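PDB 5UL2: 4'-phospho-dehydrooxetanocin synthase from Bacillus megaterium, which carries out the oxidative ring contraction of dAMP to an oxetane aldehyde, a step in oxetanocin A biosynthesis, as a cobalamin-dependent radical S-adenosylmethionine enzyme. Local coordinates for residues R135-T140 against A304-T309; N217-F222 against F320-H325; C237-E242 against K326-R331; S543-M548 against M576-Y581. All blocks are in the same frame, centred on the assembly; numbering follows the deposited sequence.

Contact 1. Residues R135-T140 against A304-T309. With EDO (1,2-ethanediol), chain O.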
# COMPACT_ATOMS: atom_id res chain seq x y z
N ARG A 135 2.70 5.99 -6.89
CA ARG A 135 1.73 6.43 -5.90
C ARG A 135 2.45 7.07 -4.72
O ARG A 135 3.48 6.56 -4.26
CB ARG A 135 0.83 5.27 -5.43
CG ARG A 135 1.57 4.07 -4.87
CD ARG A 135 0.59 3.01 -4.38
NE ARG A 135 1.26 1.83 -3.84
CZ ARG A 135 1.48 0.72 -4.53
NH1 ARG A 135 1.09 0.63 -5.80
NH2 ARG A 135 2.10 -0.30 -3.96
N LEU A 136 1.91 8.18 -4.25
CA LEU A 136 2.48 8.93 -3.14
C LEU A 136 1.73 8.53 -1.87
O LEU A 136 0.53 8.79 -1.73
CB LEU A 136 2.37 10.43 -3.39
CG LEU A 136 3.26 11.35 -2.54
CD1 LEU A 136 4.72 11.16 -2.91
CD2 LEU A 136 2.84 12.80 -2.70
N ASN A 137 2.45 7.90 -0.93
CA ASN A 137 1.84 7.37 0.28
C ASN A 137 1.59 8.51 1.27
O ASN A 137 2.52 9.21 1.67
CB ASN A 137 2.74 6.31 0.90
CG ASN A 137 2.02 5.44 1.92
OD1 ASN A 137 1.05 5.87 2.54
ND2 ASN A 137 2.50 4.21 2.09
N LEU A 138 0.33 8.66 1.69
CA LEU A 138 -0.08 9.72 2.60
C LEU A 138 -0.43 9.21 3.99
O LEU A 138 -0.95 9.98 4.81
CB LEU A 138 -1.27 10.49 2.02
CG LEU A 138 -1.09 11.17 0.66
CD1 LEU A 138 -2.40 11.79 0.20
CD2 LEU A 138 -0.00 12.23 0.73
N SER A 139 -0.16 7.94 4.29
CA SER A 139 -0.64 7.33 5.52
C SER A 139 -0.08 8.02 6.76
O SER A 139 -0.81 8.29 7.72
CB SER A 139 -0.30 5.84 5.54
OG SER A 139 -0.91 5.18 4.45
N THR A 140 1.22 8.32 6.77
CA THR A 140 1.84 9.00 7.90
C THR A 140 1.21 10.37 8.16
O THR A 140 1.28 10.87 9.29
CB THR A 140 3.35 9.13 7.67
OG1 THR A 140 3.91 7.83 7.46
CG2 THR A 140 4.04 9.76 8.87
N ALA A 304 -0.72 8.43 -8.59
CA ALA A 304 -1.84 8.31 -7.68
C ALA A 304 -1.48 8.85 -6.30
O ALA A 304 -0.32 8.81 -5.87
CB ALA A 304 -2.30 6.85 -7.57
N LEU A 305 -2.49 9.37 -5.61
CA LEU A 305 -2.39 9.77 -4.22
C LEU A 305 -3.19 8.79 -3.37
O LEU A 305 -4.31 8.41 -3.74
CB LEU A 305 -2.90 11.19 -4.01
CG LEU A 305 -2.18 12.29 -4.80
CD1 LEU A 305 -2.76 13.66 -4.47
CD2 LEU A 305 -0.68 12.26 -4.53
N THR A 306 -2.62 8.36 -2.25
CA THR A 306 -3.21 7.29 -1.46
C THR A 306 -4.18 7.84 -0.42
O THR A 306 -3.96 8.92 0.14
CB THR A 306 -2.14 6.45 -0.77
OG1 THR A 306 -1.44 7.26 0.18
CG2 THR A 306 -1.15 5.91 -1.79
N LEU A 307 -5.25 7.09 -0.18
CA LEU A 307 -6.16 7.35 0.92
C LEU A 307 -6.55 6.01 1.53
O LEU A 307 -6.73 5.02 0.81
CB LEU A 307 -7.41 8.12 0.48
CG LEU A 307 -8.45 8.35 1.58
CD1 LEU A 307 -7.84 9.11 2.75
CD2 LEU A 307 -9.68 9.07 1.05
N GLU A 308 -6.67 5.98 2.85
CA GLU A 308 -7.23 4.85 3.57
C GLU A 308 -8.65 5.22 3.98
O GLU A 308 -8.84 6.07 4.87
CB GLU A 308 -6.38 4.48 4.78
CG GLU A 308 -5.24 3.52 4.48
CD GLU A 308 -4.40 3.21 5.71
OE1 GLU A 308 -3.68 4.12 6.18
OE2 GLU A 308 -4.45 2.07 6.20
N THR A 309 -9.64 4.62 3.33
CA THR A 309 -11.03 4.82 3.72
C THR A 309 -11.44 3.92 4.87
O THR A 309 -12.56 4.04 5.37
CB THR A 309 -11.96 4.61 2.52
OG1 THR A 309 -12.06 3.21 2.23
CG2 THR A 309 -11.42 5.33 1.30
C1 EDO O . 3.53 13.20 4.46
O1 EDO O . 2.24 13.78 4.26
C2 EDO O . 3.40 11.91 5.25
O2 EDO O . 2.71 10.93 4.46
O HOH W 1 -2.28 6.44 2.68

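Contact 2. Residues N217-F222 against F320-H325. With EDO (1,2-ethanediol), chain J; EDO (1,2-ethanediol), chain F.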
# COMPACT_ATOMS: atom_id res chain seq x y z
N ASN A 217 6.46 0.04 12.82
CA ASN A 217 6.65 -0.77 11.63
C ASN A 217 5.30 -1.01 10.97
O ASN A 217 4.35 -1.45 11.63
CB ASN A 217 7.32 -2.11 11.98
CG ASN A 217 8.69 -1.93 12.59
OD1 ASN A 217 9.70 -1.98 11.89
ND2 ASN A 217 8.73 -1.72 13.90
N VAL A 218 5.22 -0.70 9.68
CA VAL A 218 3.98 -0.91 8.95
C VAL A 218 3.65 -2.40 8.86
O VAL A 218 2.49 -2.80 8.97
CB VAL A 218 4.07 -0.26 7.55
CG1 VAL A 218 2.85 -0.61 6.71
CG2 VAL A 218 4.21 1.25 7.68
N ILE A 219 4.67 -3.23 8.70
CA ILE A 219 4.50 -4.67 8.55
C ILE A 219 5.18 -5.35 9.73
O ILE A 219 6.41 -5.26 9.88
CB ILE A 219 5.08 -5.17 7.21
CG1 ILE A 219 4.28 -4.55 6.06
CG2 ILE A 219 5.07 -6.69 7.16
CD1 ILE A 219 4.53 -5.18 4.71
N PRO A 220 4.44 -6.05 10.60
CA PRO A 220 5.04 -6.60 11.83
C PRO A 220 5.90 -7.83 11.58
O PRO A 220 5.85 -8.79 12.36
CB PRO A 220 3.82 -6.93 12.69
CG PRO A 220 2.75 -7.23 11.70
CD PRO A 220 2.99 -6.32 10.53
N SER A 221 6.70 -7.81 10.52
CA SER A 221 7.62 -8.90 10.22
C SER A 221 8.95 -8.73 10.96
O SER A 221 10.03 -8.83 10.39
CB SER A 221 7.84 -8.99 8.71
OG SER A 221 8.51 -10.19 8.37
N PHE A 222 8.85 -8.45 12.25
CA PHE A 222 10.02 -8.15 13.07
C PHE A 222 9.76 -8.62 14.49
O PHE A 222 8.64 -9.01 14.85
CB PHE A 222 10.35 -6.66 13.06
CG PHE A 222 9.42 -5.83 13.91
CD1 PHE A 222 8.14 -5.52 13.47
CD2 PHE A 222 9.82 -5.39 15.17
CE1 PHE A 222 7.28 -4.77 14.26
CE2 PHE A 222 8.97 -4.65 15.96
CZ PHE A 222 7.70 -4.33 15.51
N PHE A 320 0.21 -15.94 4.66
CA PHE A 320 1.54 -15.39 4.46
C PHE A 320 1.61 -13.90 4.77
O PHE A 320 2.61 -13.26 4.46
CB PHE A 320 2.03 -15.67 3.04
CG PHE A 320 1.10 -15.20 1.96
CD1 PHE A 320 1.22 -13.93 1.43
CD2 PHE A 320 0.12 -16.04 1.46
CE1 PHE A 320 0.37 -13.50 0.42
CE2 PHE A 320 -0.73 -15.62 0.45
CZ PHE A 320 -0.61 -14.34 -0.06
N CYS A 321 0.56 -13.34 5.38
CA CYS A 321 0.55 -11.94 5.77
C CYS A 321 0.92 -11.83 7.24
O CYS A 321 0.22 -12.40 8.09
CB CYS A 321 -0.82 -11.33 5.53
SG CYS A 321 -1.34 -11.23 3.79
N PRO A 322 2.00 -11.13 7.59
CA PRO A 322 2.38 -11.01 9.01
C PRO A 322 1.30 -10.32 9.82
O PRO A 322 0.53 -9.51 9.32
CB PRO A 322 3.67 -10.17 8.96
CG PRO A 322 4.20 -10.37 7.59
CD PRO A 322 3.00 -10.52 6.70
N ARG A 323 1.25 -10.66 11.11
CA ARG A 323 0.22 -10.11 11.98
C ARG A 323 0.76 -9.95 13.38
O ARG A 323 1.70 -10.64 13.80
CB ARG A 323 -1.03 -10.99 12.01
CG ARG A 323 -0.89 -12.23 12.87
CD ARG A 323 -1.76 -13.33 12.33
NE ARG A 323 -1.64 -13.38 10.88
CZ ARG A 323 -2.50 -14.01 10.09
NH1 ARG A 323 -2.30 -14.00 8.77
NH2 ARG A 323 -3.54 -14.64 10.60
N ASP A 324 0.15 -9.03 14.11
CA ASP A 324 0.42 -8.82 15.53
C ASP A 324 -0.45 -9.77 16.35
O ASP A 324 -1.41 -10.36 15.86
CB ASP A 324 0.17 -7.37 15.91
CG ASP A 324 0.97 -6.93 17.12
OD1 ASP A 324 1.82 -7.71 17.59
OD2 ASP A 324 0.74 -5.80 17.60
N HIS A 325 -0.10 -9.91 17.63
CA HIS A 325 -0.91 -10.73 18.52
C HIS A 325 -2.26 -10.10 18.82
O HIS A 325 -3.20 -10.81 19.18
CB HIS A 325 -0.15 -11.00 19.82
CG HIS A 325 0.17 -9.76 20.60
ND1 HIS A 325 1.14 -8.86 20.21
CD2 HIS A 325 -0.35 -9.27 21.75
CE1 HIS A 325 1.20 -7.88 21.08
NE2 HIS A 325 0.30 -8.10 22.03
C1 EDO J . 5.94 -7.90 16.84
O1 EDO J . 4.88 -7.09 16.31
C2 EDO J . 5.48 -8.58 18.12
O2 EDO J . 5.06 -7.60 19.07
C1 EDO F . 3.64 -3.20 18.64
O1 EDO F . 2.24 -3.20 18.97
C2 EDO F . 4.44 -3.63 19.87
O2 EDO F . 4.12 -2.78 20.97

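Contact 3. Residues C237-E242 against K326-R331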
# COMPACT_ATOMS: atom_id res chain seq x y z
N CYS A 237 6.08 1.18 18.88
CA CYS A 237 4.64 1.41 18.89
C CYS A 237 3.99 0.72 17.70
O CYS A 237 4.65 0.13 16.84
CB CYS A 237 4.33 2.91 18.88
SG CYS A 237 4.56 3.70 17.28
N ASP A 238 2.67 0.80 17.65
CA ASP A 238 1.89 0.15 16.63
C ASP A 238 1.87 0.98 15.34
O ASP A 238 2.17 2.17 15.34
CB ASP A 238 0.46 -0.09 17.13
CG ASP A 238 -0.42 -0.76 16.10
OD1 ASP A 238 -0.07 -1.88 15.67
OD2 ASP A 238 -1.45 -0.17 15.72
N LYS A 239 1.55 0.30 14.23
CA LYS A 239 1.33 0.99 12.96
C LYS A 239 0.38 2.17 13.13
O LYS A 239 0.61 3.25 12.57
CB LYS A 239 0.77 0.01 11.93
CG LYS A 239 0.22 0.66 10.68
CD LYS A 239 -0.88 -0.18 10.06
CE LYS A 239 -0.39 -1.58 9.73
NZ LYS A 239 -1.49 -2.44 9.22
N GLU A 240 -0.70 1.99 13.90
CA GLU A 240 -1.63 3.07 14.22
C GLU A 240 -1.15 3.72 15.51
O GLU A 240 -1.46 3.26 16.61
CB GLU A 240 -3.05 2.53 14.35
CG GLU A 240 -3.51 1.74 13.13
CD GLU A 240 -4.95 1.26 13.25
OE1 GLU A 240 -5.76 1.91 13.95
OE2 GLU A 240 -5.28 0.22 12.64
N GLY A 241 -0.39 4.80 15.38
CA GLY A 241 0.24 5.45 16.51
C GLY A 241 -0.48 6.67 17.06
O GLY A 241 0.10 7.38 17.88
N GLU A 242 -1.73 6.91 16.65
CA GLU A 242 -2.44 8.10 17.09
C GLU A 242 -2.51 8.18 18.61
O GLU A 242 -2.11 9.19 19.21
CB GLU A 242 -3.85 8.13 16.49
CG GLU A 242 -3.91 8.56 15.03
CD GLU A 242 -3.53 7.45 14.07
OE1 GLU A 242 -3.57 6.27 14.46
OE2 GLU A 242 -3.20 7.77 12.91
N LYS A 326 -2.38 -8.78 18.67
CA LYS A 326 -3.63 -8.08 18.93
C LYS A 326 -4.47 -8.03 17.66
O LYS A 326 -3.96 -7.72 16.58
CB LYS A 326 -3.37 -6.67 19.44
CG LYS A 326 -2.48 -6.61 20.68
CD LYS A 326 -2.57 -5.24 21.35
CE LYS A 326 -1.60 -5.14 22.52
NZ LYS A 326 -0.18 -5.12 22.07
N LEU A 327 -5.76 -8.34 17.79
CA LEU A 327 -6.66 -8.29 16.65
C LEU A 327 -7.00 -6.84 16.31
O LEU A 327 -7.25 -6.02 17.19
CB LEU A 327 -7.94 -9.08 16.94
CG LEU A 327 -9.02 -9.08 15.86
CD1 LEU A 327 -8.45 -9.55 14.53
CD2 LEU A 327 -10.19 -9.95 16.29
N ARG A 328 -7.01 -6.53 15.01
CA ARG A 328 -7.22 -5.18 14.51
C ARG A 328 -8.52 -5.15 13.72
O ARG A 328 -8.56 -5.54 12.55
CB ARG A 328 -6.03 -4.74 13.66
CG ARG A 328 -6.13 -3.33 13.11
CD ARG A 328 -4.78 -2.91 12.57
NE ARG A 328 -3.77 -2.94 13.63
CZ ARG A 328 -2.46 -3.04 13.41
NH1 ARG A 328 -2.00 -3.14 12.17
NH2 ARG A 328 -1.62 -3.06 14.43
N SER A 329 -9.59 -4.67 14.37
CA SER A 329 -10.92 -4.70 13.77
C SER A 329 -10.99 -3.79 12.54
O SER A 329 -10.21 -2.85 12.37
CB SER A 329 -11.96 -4.26 14.80
OG SER A 329 -11.70 -2.94 15.24
N TRP A 330 -11.96 -4.09 11.68
CA TRP A 330 -12.19 -3.31 10.47
C TRP A 330 -13.01 -2.07 10.82
O TRP A 330 -14.15 -2.19 11.29
CB TRP A 330 -12.89 -4.15 9.41
CG TRP A 330 -13.02 -3.44 8.10
CD1 TRP A 330 -12.01 -3.13 7.24
CD2 TRP A 330 -14.23 -2.95 7.51
NE1 TRP A 330 -12.52 -2.48 6.14
CE2 TRP A 330 -13.87 -2.35 6.28
CE3 TRP A 330 -15.57 -2.96 7.90
CZ2 TRP A 330 -14.82 -1.77 5.44
CZ3 TRP A 330 -16.50 -2.38 7.06
CH2 TRP A 330 -16.12 -1.79 5.84
N ARG A 331 -12.45 -0.89 10.58
CA ARG A 331 -13.07 0.38 10.94
C ARG A 331 -13.14 1.29 9.73
O ARG A 331 -12.12 1.88 9.33
CB ARG A 331 -12.31 1.05 12.08
CG ARG A 331 -12.56 0.43 13.44
CD ARG A 331 -11.34 0.50 14.35
NE ARG A 331 -10.20 -0.23 13.80
CZ ARG A 331 -8.97 0.26 13.72
NH1 ARG A 331 -8.70 1.48 14.16
NH2 ARG A 331 -8.00 -0.48 13.19

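Contact 4. Residues S543-M548 against M576-Y581. With EDO (1,2-ethanediol), chain C.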
# COMPACT_ATOMS: atom_id res chain seq x y z
N SER A 543 7.76 -17.60 -6.22
CA SER A 543 7.92 -18.56 -5.14
C SER A 543 7.61 -17.89 -3.81
O SER A 543 7.98 -16.73 -3.59
CB SER A 543 9.33 -19.15 -5.12
OG SER A 543 9.59 -19.90 -6.30
N MSE A 544 6.94 -18.62 -2.93
CA MSE A 544 6.56 -18.13 -1.62
C MSE A 544 7.75 -17.62 -0.81
O MSE A 544 8.79 -18.28 -0.72
CB MSE A 544 5.84 -19.23 -0.84
CG MSE A 544 5.67 -18.94 0.64
SE MSE A 544 4.38 -17.52 0.99
CE MSE A 544 2.74 -18.53 0.72
N GLU A 545 7.60 -16.42 -0.25
CA GLU A 545 8.57 -15.86 0.68
C GLU A 545 7.93 -15.83 2.07
O GLU A 545 6.93 -15.14 2.28
CB GLU A 545 8.99 -14.45 0.26
CG GLU A 545 9.75 -14.42 -1.06
CD GLU A 545 10.25 -13.03 -1.41
OE1 GLU A 545 10.32 -12.18 -0.49
OE2 GLU A 545 10.58 -12.79 -2.59
N ILE A 546 8.50 -16.59 2.99
CA ILE A 546 7.93 -16.74 4.33
C ILE A 546 8.49 -15.66 5.24
O ILE A 546 9.71 -15.50 5.36
CB ILE A 546 8.22 -18.14 4.89
CG1 ILE A 546 7.73 -19.21 3.92
CG2 ILE A 546 7.55 -18.30 6.24
CD1 ILE A 546 8.02 -20.62 4.37
N LEU A 547 7.60 -14.91 5.87
CA LEU A 547 7.97 -13.82 6.76
C LEU A 547 7.73 -14.22 8.21
O LEU A 547 7.08 -15.23 8.51
CB LEU A 547 7.18 -12.55 6.43
CG LEU A 547 7.41 -11.95 5.04
CD1 LEU A 547 6.56 -10.70 4.85
CD2 LEU A 547 8.88 -11.63 4.83
N MSE A 548 8.26 -13.41 9.12
CA MSE A 548 8.03 -13.59 10.54
C MSE A 548 6.57 -13.40 10.90
O MSE A 548 5.85 -12.65 10.23
CB MSE A 548 8.88 -12.60 11.34
CG MSE A 548 10.24 -13.11 11.75
SE MSE A 548 11.04 -11.87 13.01
CE MSE A 548 12.14 -10.84 11.79
N MSE A 576 17.53 -9.65 8.45
CA MSE A 576 17.46 -8.60 9.46
C MSE A 576 16.77 -7.33 8.95
O MSE A 576 16.30 -6.52 9.74
CB MSE A 576 18.87 -8.26 9.96
CG MSE A 576 19.53 -9.39 10.74
SE MSE A 576 21.35 -8.99 11.29
CE MSE A 576 21.74 -10.62 12.28
N ASN A 577 16.72 -7.18 7.63
CA ASN A 577 16.09 -6.01 7.02
C ASN A 577 14.63 -6.24 6.67
O ASN A 577 13.84 -5.29 6.69
CB ASN A 577 16.86 -5.60 5.76
CG ASN A 577 16.23 -4.40 5.06
OD1 ASN A 577 15.69 -3.50 5.71
ND2 ASN A 577 16.30 -4.38 3.74
N MSE A 578 14.26 -7.48 6.36
CA MSE A 578 12.94 -7.75 5.80
C MSE A 578 12.11 -8.66 6.69
O MSE A 578 10.87 -8.61 6.66
CB MSE A 578 13.11 -8.36 4.41
CG MSE A 578 11.84 -8.53 3.61
SE MSE A 578 12.23 -8.62 1.70
CE MSE A 578 10.60 -9.51 1.10
N GLY A 579 12.78 -9.47 7.49
CA GLY A 579 12.08 -10.42 8.34
C GLY A 579 11.71 -11.72 7.65
O GLY A 579 10.77 -12.38 8.08
N ARG A 580 12.43 -12.09 6.60
CA ARG A 580 12.10 -13.25 5.79
C ARG A 580 12.99 -14.42 6.18
O ARG A 580 14.21 -14.27 6.29
CB ARG A 580 12.27 -12.93 4.30
CG ARG A 580 11.92 -14.07 3.36
CD ARG A 580 12.33 -13.72 1.94
NE ARG A 580 13.75 -13.40 1.86
CZ ARG A 580 14.36 -12.97 0.76
NH1 ARG A 580 13.67 -12.80 -0.36
NH2 ARG A 580 15.66 -12.70 0.78
N TYR A 581 12.37 -15.58 6.40
CA TYR A 581 13.13 -16.80 6.64
C TYR A 581 13.69 -17.35 5.33
O TYR A 581 13.10 -17.18 4.25
CB TYR A 581 12.25 -17.87 7.29
CG TYR A 581 11.73 -17.53 8.66
CD1 TYR A 581 12.55 -17.58 9.78
CD2 TYR A 581 10.40 -17.17 8.85
CE1 TYR A 581 12.07 -17.28 11.04
CE2 TYR A 581 9.91 -16.87 10.10
CZ TYR A 581 10.75 -16.93 11.20
OH TYR A 581 10.26 -16.63 12.45
C1 EDO C . 4.48 -12.59 -0.40
O1 EDO C . 4.62 -13.23 0.88
C2 EDO C . 4.50 -13.66 -1.48
O2 EDO C . 5.64 -14.50 -1.30
O HOH W 2 11.16 -17.60 2.39

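Contact 1. Residues R135-T140 against A304-T309
The side chain of Thr306 lies over the backbone of Leu136-Leu138, where strand 135-136 runs out. Its OG1 sits between its own backbone N and carbonyl carbon (chi1 65°) and accepts a hydrogen bond from Leu138 N at 2.7 Å. Upstream the backbones pair as parallel strands: Leu136 N donates to Ala304 O (2.8 Å), and Thr306 N returns a bond to Leu136 O (3.2 Å). Leu136 and Leu305 lie side by side and point the same way, CB of the former 3.7 Å from CD2 of the latter. Beyond the strand, Asn137 forms an Asx turn in which OD1 accepts hydrogen bonds from both N and OG of Ser139, the hydroxyl (2.8 Å) lying in the carbonyl plane on a lone pair. One water links Ser139 OG to Thr306 OG1. Arg135, Ser139 and Glu308 all bind cobalamin, so this seam joins the cobalamin domain to the first strand of the partial barrel right at the cofactor site. Arg135 NH1 bonds Phe131 O and its guanidinium makes a cation-pi contact with Tyr359. Helix 293-297 packs on Leu136, Leu138 and Leu305, helix 335-351 on Leu305 and Leu307, and strand 357-360 continues the sheet.

Contact 2. Residues N217-F222 against F320-H325
Pro220 and Pro322 meet in an apolar loop-to-loop contact at the surface, between the turn after strand 212-217 of the Rossmann-type cobalamin domain and the cluster-binding loop of the radical S-adenosylmethionine barrel. No hydrogen bond crosses it. The pyrrolidine ring of Pro220 rests its CG against the main chain of the other loop, 3.8 Å from Arg323 C, and reaches Pro322 CB at 4.1 Å. Pro322 presents CG to two side chains: Ile219 CG2, crossing at a slant at 3.8 Å, and Ser221 CB. The branch of Ile219 that touches is the methyl lying anti to the backbone N. An inverse gamma turn centred on Ser221 folds the first loop back, and Pro220 O is held by Asn549 ND2, while Leu547 packs on Pro322 from the loop before helix 551-563. Cys321 is one of the cysteines that bind the [4Fe-4S] cluster, though here modelled in a disulfide with Cys318; Pro322 and His325 bind cobalamin, so the contact lies where the cluster loop meets the cobalamin domain. Within the cluster loop Arg323 curls back, its NH1 donating to Cys321 O at 3.1 Å with the oxygen in the guanidinium plane. Asp324 OD1 accepts from His325 ND1 at 2.9 Å from above the carboxylate plane, and Asp324 OD2 accepts from O1 of an ethanediol at 3.3 Å.

Contact 3. Residues C237-E242 against K326-R331
Glu240 and Arg331 form the firm part of a salt-bridge network between two loops: the turn that leads from strand 235-237 into helix 242-252 of the Rossmann-type cobalamin domain, and the segment entering strand 331-332 of the radical S-adenosylmethionine domain. Arg331 grips the carboxylate end-on, NH1 to Glu240 OE1 at 3.0 Å and NH2 to Glu240 OE2 at 2.9 Å. Both oxygens use their syn lone pairs, and the two flat groups are only 12° from coplanar. Bends at chi2 and chi3 bring the guanidinium round to its own chain, where Arg331 NE donates to Ser329 O, and Val281 O takes a further bond from NH1, so the rotation of the guanidinium is well fixed. Glu240 is buried, and its charge is probably balanced chiefly by Arg331, with Arg311 a weaker, more distant partner.

Around Arg328, with the partly exposed Asp238 and Lys239, the geometry slackens. Arg328 passes alongside Glu240 in the opposite sense; its NE is 3.6 Å from OE2, a long pairing of charges alone, since the oxygen stands well out of the guanidinium plane. The same arginine pairs with Asp238, but the modelled positions of Asp238 OD1 and Arg328 NH2 are doubtful. Lys239 NZ lies near Arg328 NH1, two like charges that the surrounding carboxylates, among them the more distant Glu363, probably offset. Gly241, Glu242 and Lys326 bind cobalamin, placing the network beside the cofactor site. Asp238 also shapes its own loop through an Asx turn, OD2 accepting from Glu240 N at 2.9 Å from above the carboxylate plane.

Contact 4. Residues S543-M548 against M576-Y581
Two backbone hydrogen bonds flank the pair Leu547 and Arg580: Tyr581 N donates to Ile546 O (2.9 Å), and Met548 N donates to Gly579 O (2.9 Å). They make a single bridge between segments that run almost perpendicular, 98° apart. A water widens the link, accepting from Ile546 N and donating to Tyr581 O. Glu545, which binds S-adenosylmethionine, reaches Arg580 in a salt bridge: NH1 donates weakly to OE1 at 3.4 Å. The oxygen lies at the guanidinium edge; the planes are 66° apart, and a single oxygen makes the weak bond. On the other side of Glu545 its backbone N donates to O2 of an ethanediol, probably from the crystallisation liquor.

Packing surrounds these bonds. Leu547, with CG anti to its carbonyl carbon (chi1 -63°), brings CD2 to 3.7 Å from Arg580 CB. The ring of Tyr581 has Leu547 O at its edge, 3.6 Å from CE2. Ile546 and the selenomethionine Met548 both cross Tyr581 at about a right angle, the former with CG2 4.0 Å from CD2, the latter with CG 3.6 Å from the phenolic OH. The methyl end of Met548 lies against Gly579 CA.

The contact ties together the loops before and after helix 551-563, a helix that itself packs on Ile546 through Tyr552, Ser553 and Val556 and on Tyr581 through Ser553. Toward the cobalamin domain, Ser221 touches Leu547 and Phe187 touches Met578, while the second loop runs on to helix 588-617.

Contacts 1, 2 and 3 each join the cobalamin domain to the radical S-adenosylmethionine domain, whereas contact 4 links two loops that flank one helix. Contacts 2 and 3 use successive parts of the loop between strands 304-311 and 331-332. Contact 1 is the most central and the only one built on paired strands; contacts 1 and 4 are partly buried, contacts 2 and 3 lie at the surface. Their chemistry differs: backbone pairing and a threonine hydroxyl in contact 1, proline packing in contact 2, charges in contact 3, a lone backbone bridge with aromatic packing in contact 4. Contact 2 touches contacts 3 and 4, their centres each about 11 Å from its own.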